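Local coordinates for protein first ORF in transposon ISC1904 (Sulfolobus solfataricus, PDB 3ILX) that probably binds DNA and exchanges DNA strands as an IS607-like transposon recombinase, here represented by its resolvase-type domain, at residues S43-L55 with D73-E85. Residues are numbered along the deposited sequence; the frame is centred on the assembly and turned at random.
Sequences SGLNMKRKGFLKL and DRLVRFGFEILEE
Leu75 O is gripped by two nitrogens of one side chain, the guanidinium of Arg49. NH1 of Arg49 lies 2.9 Å from Leu75 O and in its carbonyl plane. NH2 of Arg49 lies 2.8 Å from Leu75 O, tilted from that plane. Both bonds are bent, 140° and 142° at the hydrogen, as expected when two N-H groups share one acceptor. A bend at chi3 also lets NE of Arg49 donate to Asn46 O at 3.0 Å. Gly44 CA and Phe52 CB lie on opposite faces of the guanidinium, each offset toward its rim. Its NH2 has a further partner in Tyr8 OH of strand 4-11.

Beside this polar grip sits an apolar patch. Phe52 has CG anti to its backbone N (chi1 168°), and its ring reaches across to Val76 and Leu83. CE1 of Phe52 meets Val76 CG1 at 3.7 Å, while Leu83 CD1 comes to the ring edge. Leu55 CD2 touches Leu75 CD2 at 3.8 Å, the two side chains crossing at about a right angle.

At the other end, Gly44 packs its backbone against Val76 and Arg77. Gly44 O takes a weak bond from Arg77 N, 3.5 Å long. One water donates to Gly44 O and accepts from Phe78 N. Leu45 CD2 lies at the edge of the Phe78 ring, 3.7 Å from Phe78 CD2. That ring also stacks on Phe78 of the second subunit.

The contact joins the loop and first turns of helix 50-60 to the end of helix 72-75, the link after it and the start of helix 80-89. All lie in the resolvase-type domain, probably the catalytic part of the protein. Two N-H groups on the Leu75 carbonyl oxygen, with the NE bond to Asn46 O, fix the rotation of a buried guanidinium.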
ATOM      1  N   SER A  43      10.699  -6.328  -5.220  1.00 27.82           N
ATOM      2  CA  SER A  43       9.309  -6.583  -4.922  1.00 29.20           C
ATOM      3  C   SER A  43       8.477  -5.313  -5.068  1.00 29.45           C
ATOM      4  O   SER A  43       8.961  -4.202  -4.834  1.00 29.88           O
ATOM      5  CB  SER A  43       9.208  -7.143  -3.486  1.00 29.07           C
ATOM      6  OG  SER A  43       7.863  -7.232  -3.044  1.00 28.84           O
ATOM      7  N   GLY A  44       7.232  -5.481  -5.483  1.00 29.47           N
ATOM      8  CA  GLY A  44       6.257  -4.393  -5.406  1.00 29.53           C
ATOM      9  C   GLY A  44       6.024  -3.840  -4.005  1.00 29.31           C
ATOM     10  O   GLY A  44       5.523  -2.707  -3.860  1.00 30.20           O
ATOM     11  N   LEU A  45       6.373  -4.618  -2.981  1.00 28.20           N
ATOM     12  CA  LEU A  45       6.309  -4.162  -1.594  1.00 29.26           C
ATOM     13  C   LEU A  45       7.456  -3.215  -1.231  1.00 29.98           C
ATOM     14  O   LEU A  45       7.405  -2.560  -0.186  1.00 30.92           O
ATOM     15  CB  LEU A  45       6.399  -5.357  -0.624  1.00 28.52           C
ATOM     16  CG  LEU A  45       5.150  -6.219  -0.500  1.00 28.17           C
ATOM     17  CD1 LEU A  45       5.476  -7.496   0.221  1.00 25.02           C
ATOM     18  CD2 LEU A  45       4.067  -5.438   0.269  1.00 26.12           C
ATOM     19  N   ASN A  46       8.520  -3.199  -2.041  1.00 30.16           N
ATOM     20  CA  ASN A  46       9.749  -2.473  -1.640  1.00 30.24           C
ATOM     21  C   ASN A  46       9.601  -0.979  -1.975  1.00 29.95           C
ATOM     22  O   ASN A  46       9.594  -0.574  -3.149  1.00 30.72           O
ATOM     23  CB  ASN A  46      10.987  -3.110  -2.275  1.00 30.01           C
ATOM     24  CG  ASN A  46      12.297  -2.343  -1.979  1.00 31.37           C
ATOM     25  OD1 ASN A  46      12.316  -1.321  -1.293  1.00 32.40           O
ATOM     26  ND2 ASN A  46      13.394  -2.853  -2.521  1.00 31.82           N
HETATM   27  N   MSE A  47       9.410  -0.183  -0.933  1.00 29.51           N
HETATM   28  CA  MSE A  47       9.166   1.259  -1.074  1.00 29.18           C
HETATM   29  C   MSE A  47      10.471   2.067  -1.319  1.00 29.63           C
HETATM   30  O   MSE A  47      10.426   3.291  -1.513  1.00 29.50           O
HETATM   31  CB  MSE A  47       8.434   1.794   0.160  1.00 28.61           C
HETATM   32  CG  MSE A  47       7.114   1.120   0.454  1.00 28.70           C
HETATM   33 SE   MSE A  47       5.830   1.789  -0.797  0.50 33.25          SE
HETATM   34  CE  MSE A  47       6.135   0.542  -2.277  1.00 23.71           C
ATOM     35  N   LYS A  48      11.611   1.372  -1.334  1.00 29.13           N
ATOM     36  CA  LYS A  48      12.899   1.996  -1.639  1.00 29.19           C
ATOM     37  C   LYS A  48      13.385   1.771  -3.078  1.00 29.12           C
ATOM     38  O   LYS A  48      14.471   2.228  -3.442  1.00 28.15           O
ATOM     39  CB  LYS A  48      13.960   1.567  -0.611  1.00 29.04           C
ATOM     40  CG  LYS A  48      13.597   1.957   0.817  1.00 29.76           C
ATOM     41  CD  LYS A  48      14.581   1.393   1.888  1.00 30.28           C
ATOM     42  CE  LYS A  48      14.047   1.654   3.286  1.00 31.25           C
ATOM     43  NZ  LYS A  48      15.079   1.714   4.405  1.00 35.92           N
ATOM     44  N   ARG A  49      12.582   1.088  -3.905  1.00 28.54           N
ATOM     45  CA  ARG A  49      12.944   0.905  -5.323  1.00 28.53           C
ATOM     46  C   ARG A  49      13.323   2.257  -5.967  1.00 29.22           C
ATOM     47  O   ARG A  49      12.511   3.196  -5.988  1.00 28.84           O
ATOM     48  CB  ARG A  49      11.772   0.311  -6.103  1.00 28.85           C
ATOM     49  CG  ARG A  49      11.599  -1.211  -6.051  1.00 26.66           C
ATOM     50  CD  ARG A  49      10.307  -1.613  -6.804  1.00 24.29           C
ATOM     51  NE  ARG A  49       9.149  -1.194  -6.042  1.00 25.27           N
ATOM     52  CZ  ARG A  49       7.976  -0.853  -6.565  1.00 25.67           C
ATOM     53  NH1 ARG A  49       6.988  -0.505  -5.759  1.00 28.71           N
ATOM     54  NH2 ARG A  49       7.775  -0.841  -7.876  1.00 24.58           N
ATOM     55  N   LYS A  50      14.541   2.356  -6.488  1.00 28.68           N
ATOM     56  CA  LYS A  50      15.026   3.610  -7.115  1.00 29.57           C
ATOM     57  C   LYS A  50      14.203   4.044  -8.296  1.00 28.80           C
ATOM     58  O   LYS A  50      13.915   5.225  -8.449  1.00 28.08           O
ATOM     59  CB  LYS A  50      16.440   3.445  -7.642  1.00 29.71           C
ATOM     60  CG  LYS A  50      17.287   2.582  -6.778  1.00 32.68           C
ATOM     61  CD  LYS A  50      17.934   3.354  -5.663  1.00 36.84           C
ATOM     62  CE  LYS A  50      19.230   2.635  -5.281  1.00 37.05           C
ATOM     63  NZ  LYS A  50      19.712   2.955  -3.900  1.00 41.42           N
ATOM     64  N   GLY A  51      13.873   3.082  -9.156  1.00 28.43           N
ATOM     65  CA  GLY A  51      13.079   3.365 -10.331  1.00 28.37           C
ATOM     66  C   GLY A  51      11.713   3.909  -9.924  1.00 28.04           C
ATOM     67  O   GLY A  51      11.289   4.955 -10.431  1.00 27.97           O
ATOM     68  N   PHE A  52      11.027   3.216  -9.007  1.00 27.31           N
ATOM     69  CA  PHE A  52       9.656   3.594  -8.620  1.00 26.74           C
ATOM     70  C   PHE A  52       9.631   4.966  -7.960  1.00 26.93           C
ATOM     71  O   PHE A  52       8.717   5.755  -8.215  1.00 26.39           O
ATOM     72  CB  PHE A  52       9.079   2.548  -7.667  1.00 27.46           C
ATOM     73  CG  PHE A  52       7.792   2.957  -6.977  1.00 27.85           C
ATOM     74  CD1 PHE A  52       6.560   2.796  -7.611  1.00 26.07           C
ATOM     75  CD2 PHE A  52       7.812   3.397  -5.648  1.00 28.24           C
ATOM     76  CE1 PHE A  52       5.380   3.164  -6.953  1.00 24.07           C
ATOM     77  CE2 PHE A  52       6.648   3.712  -4.989  1.00 26.69           C
ATOM     78  CZ  PHE A  52       5.410   3.579  -5.663  1.00 25.76           C
ATOM     79  N   LEU A  53      10.633   5.224  -7.113  1.00 25.56           N
ATOM     80  CA  LEU A  53      10.789   6.516  -6.448  1.00 26.84           C
ATOM     81  C   LEU A  53      11.097   7.663  -7.428  1.00 27.49           C
ATOM     82  O   LEU A  53      10.502   8.742  -7.309  1.00 28.30           O
ATOM     83  CB  LEU A  53      11.849   6.443  -5.348  1.00 25.36           C
ATOM     84  CG  LEU A  53      11.475   5.598  -4.140  1.00 24.53           C
ATOM     85  CD1 LEU A  53      12.660   5.525  -3.155  1.00 26.85           C
ATOM     86  CD2 LEU A  53      10.219   6.185  -3.464  1.00 24.47           C
ATOM     87  N   LYS A  54      11.987   7.419  -8.399  1.00 27.56           N
ATOM     88  CA  LYS A  54      12.231   8.392  -9.480  1.00 28.03           C
ATOM     89  C   LYS A  54      10.901   8.711 -10.183  1.00 28.04           C
ATOM     90  O   LYS A  54      10.513   9.881 -10.341  1.00 28.57           O
ATOM     91  CB  LYS A  54      13.261   7.864 -10.474  1.00 27.08           C
ATOM     92  CG  LYS A  54      13.486   8.764 -11.696  1.00 28.94           C
ATOM     93  CD  LYS A  54      14.421   8.078 -12.691  1.00 30.21           C
ATOM     94  CE  LYS A  54      14.389   8.741 -14.082  1.00 31.96           C
ATOM     95  NZ  LYS A  54      15.025  10.081 -14.000  1.00 31.52           N
ATOM     96  N   LEU A  55      10.188   7.659 -10.554  1.00 27.76           N
ATOM     97  CA  LEU A  55       8.908   7.793 -11.221  1.00 28.33           C
ATOM     98  C   LEU A  55       7.885   8.604 -10.413  1.00 27.94           C
ATOM     99  O   LEU A  55       7.271   9.516 -10.950  1.00 27.89           O
ATOM    100  CB  LEU A  55       8.338   6.410 -11.571  1.00 26.81           C
ATOM    101  CG  LEU A  55       6.971   6.340 -12.267  1.00 29.23           C
ATOM    102  CD1 LEU A  55       6.874   7.243 -13.522  1.00 28.99           C
ATOM    103  CD2 LEU A  55       6.643   4.859 -12.632  1.00 28.57           C
ATOM    104  N   ASP A  73       0.053  -4.730 -10.560  1.00 29.16           N
ATOM    105  CA  ASP A  73       1.049  -5.122  -9.520  1.00 28.88           C
ATOM    106  C   ASP A  73       2.512  -4.953  -9.953  1.00 28.95           C
ATOM    107  O   ASP A  73       3.427  -5.030  -9.122  1.00 28.23           O
ATOM    108  CB  ASP A  73       0.768  -6.500  -8.894  1.00 28.35           C
ATOM    109  CG  ASP A  73       1.423  -7.642  -9.648  1.00 31.47           C
ATOM    110  OD1 ASP A  73       1.863  -7.437 -10.804  1.00 35.14           O
ATOM    111  OD2 ASP A  73       1.483  -8.765  -9.086  1.00 33.81           O
ATOM    112  N   ARG A  74       2.739  -4.632 -11.229  1.00 28.49           N
ATOM    113  CA  ARG A  74       4.074  -4.161 -11.603  1.00 29.02           C
ATOM    114  C   ARG A  74       4.471  -2.909 -10.813  1.00 29.10           C
ATOM    115  O   ARG A  74       5.633  -2.780 -10.381  1.00 29.81           O
ATOM    116  CB  ARG A  74       4.184  -3.901 -13.106  1.00 29.53           C
ATOM    117  CG  ARG A  74       4.024  -5.180 -13.994  1.00 26.60           C
ATOM    118  CD  ARG A  74       5.039  -6.266 -13.573  1.00 29.94           C
ATOM    119  NE  ARG A  74       4.536  -7.136 -12.506  1.00 29.05           N
ATOM    120  CZ  ARG A  74       5.242  -8.119 -11.938  1.00 32.00           C
ATOM    121  NH1 ARG A  74       6.521  -8.329 -12.298  1.00 28.69           N
ATOM    122  NH2 ARG A  74       4.673  -8.893 -10.998  1.00 30.33           N
ATOM    123  N   LEU A  75       3.526  -1.996 -10.611  1.00 28.57           N
ATOM    124  CA  LEU A  75       3.836  -0.746  -9.879  1.00 28.99           C
ATOM    125  C   LEU A  75       3.965  -0.957  -8.389  1.00 28.98           C
ATOM    126  O   LEU A  75       4.956  -0.536  -7.784  1.00 31.03           O
ATOM    127  CB  LEU A  75       2.819   0.389 -10.179  1.00 28.11           C
ATOM    128  CG  LEU A  75       3.185   1.106 -11.488  1.00 31.37           C
ATOM    129  CD1 LEU A  75       1.980   1.906 -12.074  1.00 29.61           C
ATOM    130  CD2 LEU A  75       4.454   1.982 -11.315  1.00 28.77           C
ATOM    131  N   VAL A  76       2.948  -1.563  -7.785  1.00 28.44           N
ATOM    132  CA  VAL A  76       2.921  -1.795  -6.338  1.00 28.26           C
ATOM    133  C   VAL A  76       2.065  -2.998  -6.026  1.00 28.03           C
ATOM    134  O   VAL A  76       1.165  -3.361  -6.816  1.00 28.40           O
ATOM    135  CB  VAL A  76       2.304  -0.598  -5.527  1.00 28.39           C
ATOM    136  CG1 VAL A  76       3.291   0.560  -5.399  1.00 29.10           C
ATOM    137  CG2 VAL A  76       0.980  -0.127  -6.151  1.00 29.49           C
ATOM    138  N   ARG A  77       2.310  -3.598  -4.873  1.00 28.41           N
ATOM    139  CA  ARG A  77       1.449  -4.674  -4.367  1.00 28.97           C
ATOM    140  C   ARG A  77       0.229  -4.090  -3.633  1.00 28.86           C
ATOM    141  O   ARG A  77      -0.835  -4.666  -3.664  1.00 28.90           O
ATOM    142  CB  ARG A  77       2.274  -5.589  -3.446  1.00 28.85           C
ATOM    143  CG  ARG A  77       1.516  -6.671  -2.638  1.00 28.68           C
ATOM    144  CD  ARG A  77       0.872  -7.709  -3.526  1.00 29.27           C
ATOM    145  NE  ARG A  77       1.869  -8.369  -4.372  1.00 31.28           N
ATOM    146  CZ  ARG A  77       1.660  -8.798  -5.622  1.00 33.55           C
ATOM    147  NH1 ARG A  77       0.464  -8.674  -6.225  1.00 30.80           N
ATOM    148  NH2 ARG A  77       2.668  -9.361  -6.288  1.00 32.69           N
ATOM    149  N   PHE A  78       0.400  -2.967  -2.947  1.00 29.02           N
ATOM    150  CA  PHE A  78      -0.720  -2.309  -2.240  1.00 29.24           C
ATOM    151  C   PHE A  78      -0.694  -0.854  -2.640  1.00 29.05           C
ATOM    152  O   PHE A  78       0.390  -0.332  -2.865  1.00 29.98           O
ATOM    153  CB  PHE A  78      -0.511  -2.357  -0.710  1.00 28.21           C
ATOM    154  CG  PHE A  78      -0.664  -3.737  -0.120  1.00 30.23           C
ATOM    155  CD1 PHE A  78      -1.939  -4.316   0.012  1.00 29.91           C
ATOM    156  CD2 PHE A  78       0.456  -4.455   0.285  1.00 29.95           C
ATOM    157  CE1 PHE A  78      -2.096  -5.618   0.553  1.00 33.83           C
ATOM    158  CE2 PHE A  78       0.333  -5.768   0.831  1.00 32.11           C
ATOM    159  CZ  PHE A  78      -0.949  -6.352   0.962  1.00 33.22           C
ATOM    160  N   GLY A  79      -1.856  -0.196  -2.664  1.00 29.03           N
ATOM    161  CA  GLY A  79      -1.924   1.268  -2.832  1.00 28.18           C
ATOM    162  C   GLY A  79      -1.981   1.714  -4.277  1.00 28.30           C
ATOM    163  O   GLY A  79      -1.860   2.921  -4.583  1.00 28.42           O
ATOM    164  N   PHE A  80      -2.191   0.775  -5.189  1.00 27.27           N
ATOM    165  CA  PHE A  80      -2.398   1.198  -6.579  1.00 27.61           C
ATOM    166  C   PHE A  80      -3.410   2.370  -6.669  1.00 26.10           C
ATOM    167  O   PHE A  80      -3.214   3.312  -7.429  1.00 26.72           O
ATOM    168  CB  PHE A  80      -2.779   0.013  -7.487  1.00 27.82           C
ATOM    169  CG  PHE A  80      -2.779   0.355  -8.963  1.00 28.73           C
ATOM    170  CD1 PHE A  80      -1.618   0.296  -9.704  1.00 28.42           C
ATOM    171  CD2 PHE A  80      -3.955   0.731  -9.597  1.00 32.13           C
ATOM    172  CE1 PHE A  80      -1.612   0.590 -11.076  1.00 28.97           C
ATOM    173  CE2 PHE A  80      -3.975   1.047 -10.996  1.00 32.37           C
ATOM    174  CZ  PHE A  80      -2.809   0.984 -11.726  1.00 30.30           C
ATOM    175  N   GLU A  81      -4.439   2.340  -5.840  1.00 26.14           N
ATOM    176  CA  GLU A  81      -5.478   3.374  -5.839  1.00 26.78           C
ATOM    177  C   GLU A  81      -4.911   4.706  -5.393  1.00 26.67           C
ATOM    178  O   GLU A  81      -5.311   5.726  -5.909  1.00 26.36           O
ATOM    179  CB  GLU A  81      -6.645   3.007  -4.937  1.00 27.11           C
ATOM    180  CG  GLU A  81      -7.385   1.723  -5.325  1.00 29.82           C
ATOM    181  CD  GLU A  81      -6.769   0.459  -4.719  1.00 32.71           C
ATOM    182  OE1 GLU A  81      -5.576   0.431  -4.282  1.00 30.99           O
ATOM    183  OE2 GLU A  81      -7.513  -0.526  -4.703  1.00 36.17           O
ATOM    184  N   ILE A  82      -3.984   4.707  -4.428  1.00 26.12           N
ATOM    185  CA  ILE A  82      -3.342   5.962  -4.037  1.00 25.14           C
ATOM    186  C   ILE A  82      -2.579   6.509  -5.252  1.00 25.64           C
ATOM    187  O   ILE A  82      -2.702   7.678  -5.590  1.00 24.60           O
ATOM    188  CB  ILE A  82      -2.400   5.788  -2.802  1.00 25.12           C
ATOM    189  CG1 ILE A  82      -3.232   5.472  -1.562  1.00 23.82           C
ATOM    190  CG2 ILE A  82      -1.522   7.072  -2.566  1.00 24.53           C
ATOM    191  CD1 ILE A  82      -2.393   4.816  -0.466  1.00 26.17           C
ATOM    192  N   LEU A  83      -1.834   5.656  -5.947  1.00 26.54           N
ATOM    193  CA  LEU A  83      -1.099   6.155  -7.118  1.00 27.66           C
ATOM    194  C   LEU A  83      -2.003   6.789  -8.158  1.00 28.09           C
ATOM    195  O   LEU A  83      -1.629   7.783  -8.781  1.00 28.20           O
ATOM    196  CB  LEU A  83      -0.255   5.061  -7.781  1.00 26.67           C
ATOM    197  CG  LEU A  83       0.818   4.482  -6.873  1.00 29.48           C
ATOM    198  CD1 LEU A  83       1.501   3.349  -7.636  1.00 30.42           C
ATOM    199  CD2 LEU A  83       1.863   5.553  -6.459  1.00 33.54           C
ATOM    200  N   GLU A  84      -3.177   6.191  -8.371  1.00 28.42           N
ATOM    201  CA  GLU A  84      -4.112   6.707  -9.355  1.00 28.86           C
ATOM    202  C   GLU A  84      -4.645   8.093  -8.943  1.00 28.17           C
ATOM    203  O   GLU A  84      -4.872   8.975  -9.772  1.00 26.73           O
ATOM    204  CB  GLU A  84      -5.291   5.754  -9.485  1.00 29.48           C
ATOM    205  CG  GLU A  84      -4.990   4.396 -10.120  1.00 32.71           C
ATOM    206  CD  GLU A  84      -6.271   3.564 -10.270  1.00 37.37           C
ATOM    207  OE1 GLU A  84      -6.943   3.233  -9.247  1.00 38.79           O
ATOM    208  OE2 GLU A  84      -6.626   3.265 -11.415  1.00 38.30           O
ATOM    209  N   GLU A  85      -4.851   8.273  -7.645  1.00 27.54           N
ATOM    210  CA  GLU A  85      -5.319   9.551  -7.141  1.00 26.81           C
ATOM    211  C   GLU A  85      -4.230  10.585  -7.388  1.00 26.41           C
ATOM    212  O   GLU A  85      -4.511  11.693  -7.865  1.00 24.89           O
ATOM    213  CB  GLU A  85      -5.680   9.453  -5.660  1.00 27.53           C
ATOM    214  CG  GLU A  85      -6.961   8.680  -5.346  1.00 27.33           C
ATOM    215  CD  GLU A  85      -8.196   9.378  -5.835  1.00 29.19           C
ATOM    216  OE1 GLU A  85      -8.215  10.625  -5.905  1.00 29.69           O
ATOM    217  OE2 GLU A  85      -9.187   8.683  -6.132  1.00 29.63           O
TER
HETATM  218  O   HOH W   1       3.308  -2.150  -2.294  1.00 29.93           O